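Local coordinates for alpha-1,3-glucanase (Paenibacillus glycanilyticus, PDB 6K0P), which hydrolyses the alpha-1,3-glucosidic linkages of alpha-1,3-glucan as a member of glycoside hydrolase family 87, with nigerose bound to its catalytic domain here, at residues G412-S417 / A464-G469; L492-M497 / Y520-V525; G61-F66 / K154-A159. The protein carries 1 engineered substitution. All coordinates share one frame; numbering follows the deposited sequence.

Contact 1 of 3, residues G412-S417 / A464-G469. With GLC (alpha-D-glucopyranose), chain C.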
loop_
_atom_site.group_PDB
_atom_site.type_symbol
_atom_site.label_atom_id
_atom_site.label_comp_id
_atom_site.label_asym_id
_atom_site.label_seq_id
_atom_site.Cartn_x
_atom_site.Cartn_y
_atom_site.Cartn_z
ATOM N N GLY A 412 5.167 2.939 9.528
ATOM C CA GLY A 412 4.619 1.671 9.084
ATOM C C GLY A 412 3.191 1.471 9.559
ATOM O O GLY A 412 2.333 1.023 8.793
ATOM N N ILE A 413 2.921 1.779 10.834
ATOM C CA ILE A 413 1.591 1.656 11.429
ATOM C C ILE A 413 1.281 2.933 12.198
ATOM O O ILE A 413 2.023 3.301 13.119
ATOM C CB ILE A 413 1.464 0.438 12.363
ATOM C CG1 ILE A 413 1.899 -0.845 11.644
ATOM C CG2 ILE A 413 0.025 0.321 12.867
ATOM C CD1 ILE A 413 1.828 -2.075 12.532
ATOM N N THR A 414 0.192 3.604 11.822
ATOM C CA THR A 414 -0.342 4.737 12.567
ATOM C C THR A 414 -1.505 4.249 13.415
ATOM O O THR A 414 -2.423 3.602 12.897
ATOM C CB THR A 414 -0.839 5.818 11.604
ATOM O OG1 THR A 414 0.278 6.411 10.943
ATOM C CG2 THR A 414 -1.615 6.915 12.354
ATOM N N ILE A 415 -1.462 4.551 14.714
ATOM C CA ILE A 415 -2.539 4.242 15.652
ATOM C C ILE A 415 -2.906 5.577 16.280
ATOM O O ILE A 415 -2.135 6.110 17.086
ATOM C CB ILE A 415 -2.075 3.230 16.715
ATOM C CG1 ILE A 415 -1.589 1.942 16.039
ATOM C CG2 ILE A 415 -3.204 2.900 17.700
ATOM C CD1 ILE A 415 -0.903 0.945 16.983
ATOM N N SER A 416 -4.056 6.136 15.901
ATOM C CA SER A 416 -4.336 7.545 16.171
ATOM C C SER A 416 -5.758 7.760 16.658
ATOM O O SER A 416 -6.707 7.243 16.060
ATOM C CB SER A 416 -4.131 8.382 14.902
ATOM O OG SER A 416 -4.611 9.707 15.097
ATOM N N SER A 417 -5.905 8.562 17.712
ATOM C CA SER A 417 -7.221 8.982 18.167
ATOM C C SER A 417 -7.539 10.431 17.794
ATOM O O SER A 417 -8.381 11.064 18.442
ATOM C CB SER A 417 -7.395 8.715 19.666
ATOM O OG SER A 417 -6.656 9.630 20.467
ATOM N N ALA A 464 8.443 3.830 13.284
ATOM C CA ALA A 464 7.818 2.713 12.578
ATOM C C ALA A 464 6.374 2.519 13.014
ATOM O O ALA A 464 5.504 2.198 12.190
ATOM C CB ALA A 464 8.613 1.428 12.807
ATOM N N ILE A 465 6.100 2.681 14.310
ATOM C CA ILE A 465 4.742 2.688 14.840
ATOM C C ILE A 465 4.564 3.977 15.618
ATOM O O ILE A 465 5.374 4.294 16.504
ATOM C CB ILE A 465 4.446 1.472 15.741
ATOM C CG1 ILE A 465 4.719 0.169 14.985
ATOM C CG2 ILE A 465 2.985 1.520 16.242
ATOM C CD1 ILE A 465 4.404 -1.099 15.785
ATOM N N TRP A 466 3.522 4.724 15.276
ATOM C CA TRP A 466 3.176 5.974 15.935
ATOM C C TRP A 466 1.893 5.750 16.716
ATOM O O TRP A 466 0.856 5.410 16.131
ATOM C CB TRP A 466 2.981 7.064 14.882
ATOM C CG TRP A 466 2.695 8.456 15.380
ATOM C CD1 TRP A 466 3.136 9.044 16.538
ATOM C CD2 TRP A 466 1.927 9.448 14.696
ATOM N NE1 TRP A 466 2.676 10.337 16.611
ATOM C CE2 TRP A 466 1.933 10.611 15.490
ATOM C CE3 TRP A 466 1.229 9.459 13.483
ATOM C CZ2 TRP A 466 1.265 11.779 15.109
ATOM C CZ3 TRP A 466 0.566 10.614 13.101
ATOM C CH2 TRP A 466 0.585 11.756 13.913
ATOM N N ILE A 467 1.972 5.918 18.032
ATOM C CA ILE A 467 0.821 5.833 18.921
ATOM C C ILE A 467 0.494 7.265 19.315
ATOM O O ILE A 467 1.216 7.871 20.121
ATOM C CB ILE A 467 1.107 4.966 20.151
ATOM C CG1 ILE A 467 1.623 3.569 19.751
ATOM C CG2 ILE A 467 -0.165 4.846 20.996
ATOM C CD1 ILE A 467 3.158 3.456 19.641
ATOM N N TYR A 468 -0.570 7.821 18.735
ATOM C CA TYR A 468 -0.880 9.245 18.841
ATOM C C TYR A 468 -2.225 9.412 19.530
ATOM O O TYR A 468 -3.271 9.086 18.955
ATOM C CB TYR A 468 -0.931 9.883 17.452
ATOM C CG TYR A 468 -1.194 11.376 17.418
ATOM C CD1 TYR A 468 -0.502 12.249 18.246
ATOM C CD2 TYR A 468 -2.104 11.915 16.515
ATOM C CE1 TYR A 468 -0.721 13.626 18.193
ATOM C CE2 TYR A 468 -2.330 13.282 16.448
ATOM C CZ TYR A 468 -1.636 14.134 17.297
ATOM O OH TYR A 468 -1.852 15.496 17.246
ATOM N N GLY A 469 -2.197 9.935 20.754
ATOM C CA GLY A 469 -3.417 10.352 21.415
ATOM C C GLY A 469 -3.782 11.721 20.894
ATOM O O GLY A 469 -3.008 12.664 21.058
HETATM C C1 GLC C . 0.671 19.135 13.108
HETATM C C2 GLC C . -0.488 18.987 12.171
HETATM C C3 GLC C . -1.526 18.004 12.647
HETATM C C4 GLC C . -0.826 16.722 13.007
HETATM C C5 GLC C . 0.165 17.044 14.105
HETATM C C6 GLC C . 0.925 15.808 14.493
HETATM O O1 GLC C . 0.250 19.826 14.123
HETATM O O2 GLC C . -1.081 20.246 11.908
HETATM O O3 GLC C . -2.235 17.651 11.486
HETATM O O4 GLC C . -1.745 15.731 13.461
HETATM O O5 GLC C . 1.120 17.939 13.630
HETATM O O6 GLC C . 1.973 16.041 15.390
#

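Contact 2 of 3, residues L492-M497 / Y520-V525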
loop_
_atom_site.group_PDB
_atom_site.type_symbol
_atom_site.label_atom_id
_atom_site.label_comp_id
_atom_site.label_asym_id
_atom_site.label_seq_id
_atom_site.Cartn_x
_atom_site.Cartn_y
_atom_site.Cartn_z
ATOM N N LEU A 492 9.217 2.712 18.185
ATOM C CA LEU A 492 7.902 3.063 18.707
ATOM C C LEU A 492 7.925 4.523 19.131
ATOM O O LEU A 492 8.856 4.956 19.817
ATOM C CB LEU A 492 7.561 2.183 19.919
ATOM C CG LEU A 492 7.710 0.679 19.703
ATOM C CD1 LEU A 492 7.569 -0.107 21.017
ATOM C CD2 LEU A 492 6.683 0.210 18.675
ATOM N N MET A 493 6.908 5.281 18.729
ATOM C CA MET A 493 6.856 6.711 18.992
ATOM C C MET A 493 5.502 7.029 19.618
ATOM O O MET A 493 4.461 6.869 18.971
ATOM C CB MET A 493 7.061 7.485 17.691
ATOM C CG MET A 493 6.931 8.991 17.817
ATOM S SD MET A 493 7.460 9.759 16.272
ATOM C CE MET A 493 6.296 11.115 16.120
ATOM N N PHE A 494 5.512 7.469 20.878
ATOM C CA PHE A 494 4.295 7.780 21.619
ATOM C C PHE A 494 4.161 9.292 21.746
ATOM O O PHE A 494 5.143 9.981 22.043
ATOM C CB PHE A 494 4.362 7.190 23.034
ATOM C CG PHE A 494 4.407 5.687 23.075
ATOM C CD1 PHE A 494 5.607 5.006 22.906
ATOM C CD2 PHE A 494 3.250 4.950 23.311
ATOM C CE1 PHE A 494 5.654 3.613 22.953
ATOM C CE2 PHE A 494 3.288 3.570 23.358
ATOM C CZ PHE A 494 4.490 2.898 23.186
ATOM N N GLN A 495 2.947 9.810 21.549
ATOM C CA GLN A 495 2.744 11.256 21.538
ATOM C C GLN A 495 1.317 11.593 21.946
ATOM O O GLN A 495 0.379 10.900 21.546
ATOM C CB GLN A 495 3.013 11.810 20.128
ATOM C CG GLN A 495 2.808 13.324 19.957
ATOM C CD GLN A 495 2.997 13.778 18.511
ATOM O OE1 GLN A 495 3.482 13.015 17.670
ATOM N NE2 GLN A 495 2.610 15.016 18.216
ATOM N N SER A 496 1.161 12.662 22.739
ATOM C CA SER A 496 -0.148 13.194 23.125
ATOM C C SER A 496 -0.313 14.597 22.565
ATOM O O SER A 496 0.562 15.453 22.753
ATOM C CB SER A 496 -0.298 13.272 24.652
ATOM O OG SER A 496 -0.404 11.981 25.214
ATOM N N MET A 497 -1.441 14.834 21.902
ATOM C CA MET A 497 -1.798 16.173 21.460
ATOM C C MET A 497 -2.144 17.043 22.662
ATOM O O MET A 497 -2.943 16.649 23.520
ATOM C CB MET A 497 -3.008 16.077 20.529
ATOM C CG MET A 497 -3.635 17.403 20.142
ATOM S SD MET A 497 -5.010 17.092 19.011
ATOM C CE MET A 497 -5.760 18.714 18.890
ATOM N N TYR A 520 16.421 6.314 18.102
ATOM C CA TYR A 520 16.047 5.674 19.358
ATOM C C TYR A 520 15.168 4.463 19.087
ATOM O O TYR A 520 14.416 4.428 18.110
ATOM C CB TYR A 520 15.242 6.620 20.269
ATOM C CG TYR A 520 15.796 8.026 20.378
ATOM C CD1 TYR A 520 17.006 8.268 21.022
ATOM C CD2 TYR A 520 15.105 9.109 19.856
ATOM C CE1 TYR A 520 17.518 9.549 21.119
ATOM C CE2 TYR A 520 15.601 10.394 19.955
ATOM C CZ TYR A 520 16.813 10.607 20.584
ATOM O OH TYR A 520 17.313 11.886 20.685
ATOM N N GLY A 521 15.248 3.476 19.978
ATOM C CA GLY A 521 14.282 2.393 19.929
ATOM C C GLY A 521 12.874 2.883 20.204
ATOM O O GLY A 521 11.939 2.577 19.461
ATOM N N ILE A 522 12.711 3.656 21.276
ATOM C CA ILE A 522 11.425 4.197 21.697
ATOM C C ILE A 522 11.594 5.694 21.905
ATOM O O ILE A 522 12.561 6.126 22.540
ATOM C CB ILE A 522 10.951 3.524 23.001
ATOM C CG1 ILE A 522 10.769 2.021 22.777
ATOM C CG2 ILE A 522 9.665 4.189 23.527
ATOM C CD1 ILE A 522 10.673 1.218 24.047
ATOM N N LYS A 523 10.675 6.486 21.355
ATOM C CA LYS A 523 10.647 7.921 21.609
ATOM C C LYS A 523 9.317 8.290 22.246
ATOM O O LYS A 523 8.249 7.999 21.687
ATOM C CB LYS A 523 10.858 8.742 20.336
ATOM C CG LYS A 523 10.766 10.246 20.618
ATOM C CD LYS A 523 11.253 11.084 19.445
ATOM C CE LYS A 523 11.054 12.576 19.710
ATOM N NZ LYS A 523 11.514 13.428 18.562
ATOM N N LEU A 524 9.383 8.906 23.424
ATOM C CA LEU A 524 8.245 9.610 23.998
ATOM C C LEU A 524 8.384 11.063 23.561
ATOM O O LEU A 524 9.328 11.750 23.964
ATOM C CB LEU A 524 8.245 9.462 25.521
ATOM C CG LEU A 524 8.436 8.050 26.089
ATOM C CD1 LEU A 524 8.365 8.067 27.631
ATOM C CD2 LEU A 524 7.419 7.049 25.537
ATOM N N VAL A 525 7.486 11.518 22.692
ATOM C CA VAL A 525 7.608 12.861 22.134
ATOM C C VAL A 525 7.379 13.880 23.244
ATOM O O VAL A 525 6.337 13.872 23.907
ATOM C CB VAL A 525 6.635 13.060 20.963
ATOM C CG1 VAL A 525 6.764 14.480 20.380
ATOM C CG2 VAL A 525 6.884 11.995 19.888
HETATM O O HOH W 1 3.579 14.081 23.368
#

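Contact 3 of 3, residues G61-F66 / K154-A159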
loop_
_atom_site.group_PDB
_atom_site.type_symbol
_atom_site.label_atom_id
_atom_site.label_comp_id
_atom_site.label_asym_id
_atom_site.label_seq_id
_atom_site.Cartn_x
_atom_site.Cartn_y
_atom_site.Cartn_z
ATOM N N GLY A 61 24.384 -2.495 -23.245
ATOM C CA GLY A 61 25.030 -3.675 -22.717
ATOM C C GLY A 61 24.997 -3.798 -21.209
ATOM O O GLY A 61 25.374 -4.850 -20.683
ATOM N N GLU A 62 24.562 -2.762 -20.491
ATOM C CA GLU A 62 24.453 -2.869 -19.043
ATOM C C GLU A 62 23.228 -3.697 -18.668
ATOM O O GLU A 62 22.178 -3.609 -19.308
ATOM C CB GLU A 62 24.440 -1.489 -18.381
ATOM C CG GLU A 62 25.821 -0.838 -18.465
ATOM C CD GLU A 62 25.977 0.424 -17.647
ATOM O OE1 GLU A 62 25.057 0.810 -16.893
ATOM O OE2 GLU A 62 27.066 1.029 -17.766
ATOM N N TYR A 63 23.385 -4.534 -17.650
ATOM C CA TYR A 63 22.365 -5.514 -17.310
ATOM C C TYR A 63 22.357 -5.724 -15.805
ATOM O O TYR A 63 23.321 -5.405 -15.102
ATOM C CB TYR A 63 22.650 -6.870 -17.986
ATOM C CG TYR A 63 23.905 -7.527 -17.453
ATOM C CD1 TYR A 63 25.144 -7.245 -18.006
ATOM C CD2 TYR A 63 23.857 -8.381 -16.361
ATOM C CE1 TYR A 63 26.304 -7.818 -17.495
ATOM C CE2 TYR A 63 25.009 -8.954 -15.843
ATOM C CZ TYR A 63 26.224 -8.660 -16.413
ATOM O OH TYR A 63 27.369 -9.238 -15.900
ATOM N N VAL A 64 21.274 -6.317 -15.319
ATOM C CA VAL A 64 21.254 -6.938 -14.003
ATOM C C VAL A 64 20.661 -8.328 -14.173
ATOM O O VAL A 64 19.663 -8.497 -14.883
ATOM C CB VAL A 64 20.490 -6.098 -12.957
ATOM C CG1 VAL A 64 19.143 -5.642 -13.499
ATOM C CG2 VAL A 64 20.336 -6.881 -11.655
ATOM N N GLU A 65 21.304 -9.328 -13.572
ATOM C CA GLU A 65 20.950 -10.729 -13.791
ATOM C C GLU A 65 20.260 -11.269 -12.546
ATOM O O GLU A 65 20.887 -11.396 -11.485
ATOM C CB GLU A 65 22.214 -11.531 -14.090
ATOM C CG GLU A 65 21.950 -12.997 -14.402
ATOM C CD GLU A 65 23.227 -13.743 -14.714
ATOM O OE1 GLU A 65 24.043 -13.945 -13.786
ATOM O OE2 GLU A 65 23.424 -14.107 -15.887
ATOM N N PHE A 66 18.974 -11.605 -12.682
ATOM C CA PHE A 66 18.213 -12.270 -11.635
ATOM C C PHE A 66 18.273 -13.778 -11.842
ATOM O O PHE A 66 18.543 -14.269 -12.940
ATOM C CB PHE A 66 16.736 -11.861 -11.694
ATOM C CG PHE A 66 16.477 -10.402 -11.444
ATOM C CD1 PHE A 66 16.576 -9.482 -12.470
ATOM C CD2 PHE A 66 16.091 -9.957 -10.186
ATOM C CE1 PHE A 66 16.324 -8.136 -12.250
ATOM C CE2 PHE A 66 15.836 -8.619 -9.961
ATOM C CZ PHE A 66 15.948 -7.709 -10.993
ATOM N N LYS A 154 17.781 -11.972 -17.208
ATOM C CA LYS A 154 18.622 -10.786 -17.277
ATOM C C LYS A 154 17.798 -9.635 -17.840
ATOM O O LYS A 154 17.102 -9.795 -18.847
ATOM C CB LYS A 154 19.843 -11.084 -18.150
ATOM C CG LYS A 154 20.795 -9.928 -18.331
ATOM C CD LYS A 154 22.098 -10.384 -19.008
ATOM C CE LYS A 154 21.841 -10.975 -20.386
ATOM N NZ LYS A 154 23.104 -10.887 -21.190
ATOM N N ILE A 155 17.839 -8.489 -17.161
ATOM C CA ILE A 155 17.266 -7.251 -17.671
ATOM C C ILE A 155 18.433 -6.465 -18.235
ATOM O O ILE A 155 19.380 -6.165 -17.503
ATOM C CB ILE A 155 16.574 -6.460 -16.553
ATOM C CG1 ILE A 155 15.519 -7.323 -15.855
ATOM C CG2 ILE A 155 15.961 -5.178 -17.108
ATOM C CD1 ILE A 155 14.414 -7.827 -16.791
ATOM N N GLN A 156 18.394 -6.159 -19.529
ATOM C CA GLN A 156 19.553 -5.590 -20.204
ATOM C C GLN A 156 19.127 -4.458 -21.125
ATOM O O GLN A 156 18.104 -4.545 -21.815
ATOM C CB GLN A 156 20.282 -6.674 -21.008
ATOM C CG GLN A 156 21.520 -6.203 -21.758
ATOM C CD GLN A 156 22.376 -7.367 -22.200
ATOM O OE1 GLN A 156 22.970 -8.053 -21.373
ATOM N NE2 GLN A 156 22.443 -7.599 -23.507
ATOM N N LYS A 157 19.929 -3.398 -21.135
ATOM C CA LYS A 157 19.668 -2.228 -21.968
ATOM C C LYS A 157 20.415 -2.409 -23.282
ATOM O O LYS A 157 21.630 -2.209 -23.349
ATOM C CB LYS A 157 20.115 -0.966 -21.236
ATOM C CG LYS A 157 19.291 0.265 -21.575
ATOM C CD LYS A 157 19.758 1.486 -20.776
ATOM C CE LYS A 157 20.993 2.100 -21.403
ATOM N NZ LYS A 157 20.737 2.694 -22.745
ATOM N N ASP A 158 19.693 -2.793 -24.328
ATOM C CA ASP A 158 20.281 -3.038 -25.638
ATOM C C ASP A 158 20.120 -1.802 -26.520
ATOM O O ASP A 158 19.460 -0.824 -26.159
ATOM C CB ASP A 158 19.628 -4.264 -26.299
ATOM C CG ASP A 158 20.069 -5.581 -25.672
ATOM O OD1 ASP A 158 21.153 -5.626 -25.061
ATOM O OD2 ASP A 158 19.332 -6.587 -25.808
ATOM N N ALA A 159 20.737 -1.852 -27.703
ATOM C CA ALA A 159 20.547 -0.776 -28.664
ATOM C C ALA A 159 19.060 -0.610 -28.949
ATOM O O ALA A 159 18.339 -1.592 -29.141
ATOM C CB ALA A 159 21.295 -1.096 -29.961
HETATM O O HOH W 2 26.024 -7.158 -21.828
#

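Contact 1 of 3, residues G412-S417 / A464-G469
Thr414 and Trp466, then Ser416 and Tyr468, sit abreast on two parallel strands in successive turns of a right-handed parallel beta-helix, the fold of the pectate-lyase-like clan. These four side chains stand on the sheet's outer face, while Ile413, Ile415, Ile465 and Ile467 point to the other, into the core of the helix. On the outer face Thr414 lies beside Trp466, both directed the same way, with its CG2 4.0 Å from CE3 of the indole. Trp466 and Tyr468 both have CG anti to the backbone N (chi1 -176° and -178°); the shared torsion swings both rings to the same side and sets Trp466 CZ2 over the rim of the Tyr468 ring, 3.4 Å above its plane. Ser416 OG comes to the edge of the phenol, near its plane and 3.6 Å from Tyr468 CD2, and accepts the backbone N-H of Tyr418. The indole NE1 is bonded to Gln495 OE1. Both rings border the glycan pocket: glucose C6 lies at the indole edge, 4.1 Å from Trp466 CZ2, and glucose O4 is 3.8 Å from Tyr468 OH. Replacing Tyr468 by a serine would probably strip the sugar of this side wall and leave Trp466 CZ2 without the ring it lies against. In the core, Ile415 CD1 slants across to Ile465 CG2, 4.0 Å away, and both side chains pack on Ile479 of strand 475-485. The backbones hold the two strands in register with five alternating N-H to O=C bonds. The straightest runs from Tyr468 N to Ile415 O, 2.8 Å long with 173° at the hydrogen.

Contact 2 of 3, residues L492-M497 / Y520-V525
Leu492 O accepts the backbone N-H of Lys523 at 2.8 Å, and the CA-H of Ile522 also points at this oxygen, 3.3 Å from atom to atom. Three more backbone bonds follow the parallel pairing, ending with Val525 N to Phe494 O, at 173° nearly straight. Val525 makes the closest side-chain fit: its CG2 stands beside its own backbone N, anti to the carbonyl carbon, which brings it 3.4 Å from Phe494 O and 3.6 Å from Met493 CG. The extended Gln495 chain crosses the same valine with CB and CG, and beyond it NE2 of the amide binds glucose O6, its OE1 being held by Trp466. On the core face, Phe494 lies beside Leu524, with Phe494 CD1 3.8 Å from Leu524 CD2, while Ile522 CG2 meets the ring edge. Where the strands part, a water accepts from Ser496 N at 2.9 Å and lies 2.8 Å from Val525 O. Lys523 leads off to a salt bridge with Asp454. Strand 490-496 lies between strand 465-469 and strand 520-524 in the stacked turns of the beta-helix, its Leu492 and Phe494 packed inward on strands 507-510 and 537-541.

Contact 3 of 3, residues G61-F66 / K154-A159
Val64 and Ile155 stand side by side on the packed face of this antiparallel pair, and Phe66 leans in to put CE1 3.8 Å from Ile155 CG1. All three are buried: Val64 and Ile155 press on Val167, and Phe66 on Leu170, both from strand 165-173 of the facing sheet. The backbones of Val64 and Ile155 bind each other twice, N to O both ways. The other face is polar and partly open to solvent. There Tyr63 CG takes the crowded position between backbone N and carbonyl carbon (chi1 66°), leading the hydroxyl end away from the partner strand while CB and the near side of the ring make contact. Lys154 crosses it obliquely with its aliphatic part, CG 3.6 Å from Tyr63 CB and CD 3.7 Å from Tyr63 CG. A bend at chi3 takes its ammonium group to Gln156: Lys154 NZ hydrogen-bonds Gln156 OE1 at 2.8 Å, the donor tilted 35° from the carbonyl plane. This nitrogen is too far from the Tyr63 ring for more than a weak attraction; Tyr92 gives it a second, cation-pi partner. Gln156 NE2 in turn donates a hydrogen bond in the amide plane to the syn lone pair of Asp158 OD1, 2.8 Å away. A water joins Gly61 O at 2.7 Å and, weakly, Gln156 OE1. At this end of the pair Gly61 N bonds Lys157 O at 2.8 Å and Lys157 N bonds Glu62 O; at the positive phi of Gly61 (94°) a CB would collide with the carbonyl O of the residue before. One greasy face turned to a second sheet and one polar face outward is the usual layout of a beta-sandwich, consistent with the galactose-binding-like clan of this domain; strand 63-67 edges its four-stranded sheet.

Overall arrangement
Contacts 1 and 2 are consecutive joints in one beta-helical wall: strands 465-469 and 490-496 are neighbours, so the two touch directly, through a probable hydrogen bond from Ile467 N to Met493 O, and their centres are about 10 Å apart. Both are buried and parallel, with isoleucine, leucine and phenylalanine facing the core and the pocket residues Tyr468 and Gln495 on the other side. Contact 3 belongs to the other family region, its centre about 42 Å from that of contact 1 and 45 Å from that of contact 2. It is antiparallel and only partly buried, its outward face carrying Lys154, Gln156 and Tyr63 and no sugar contact.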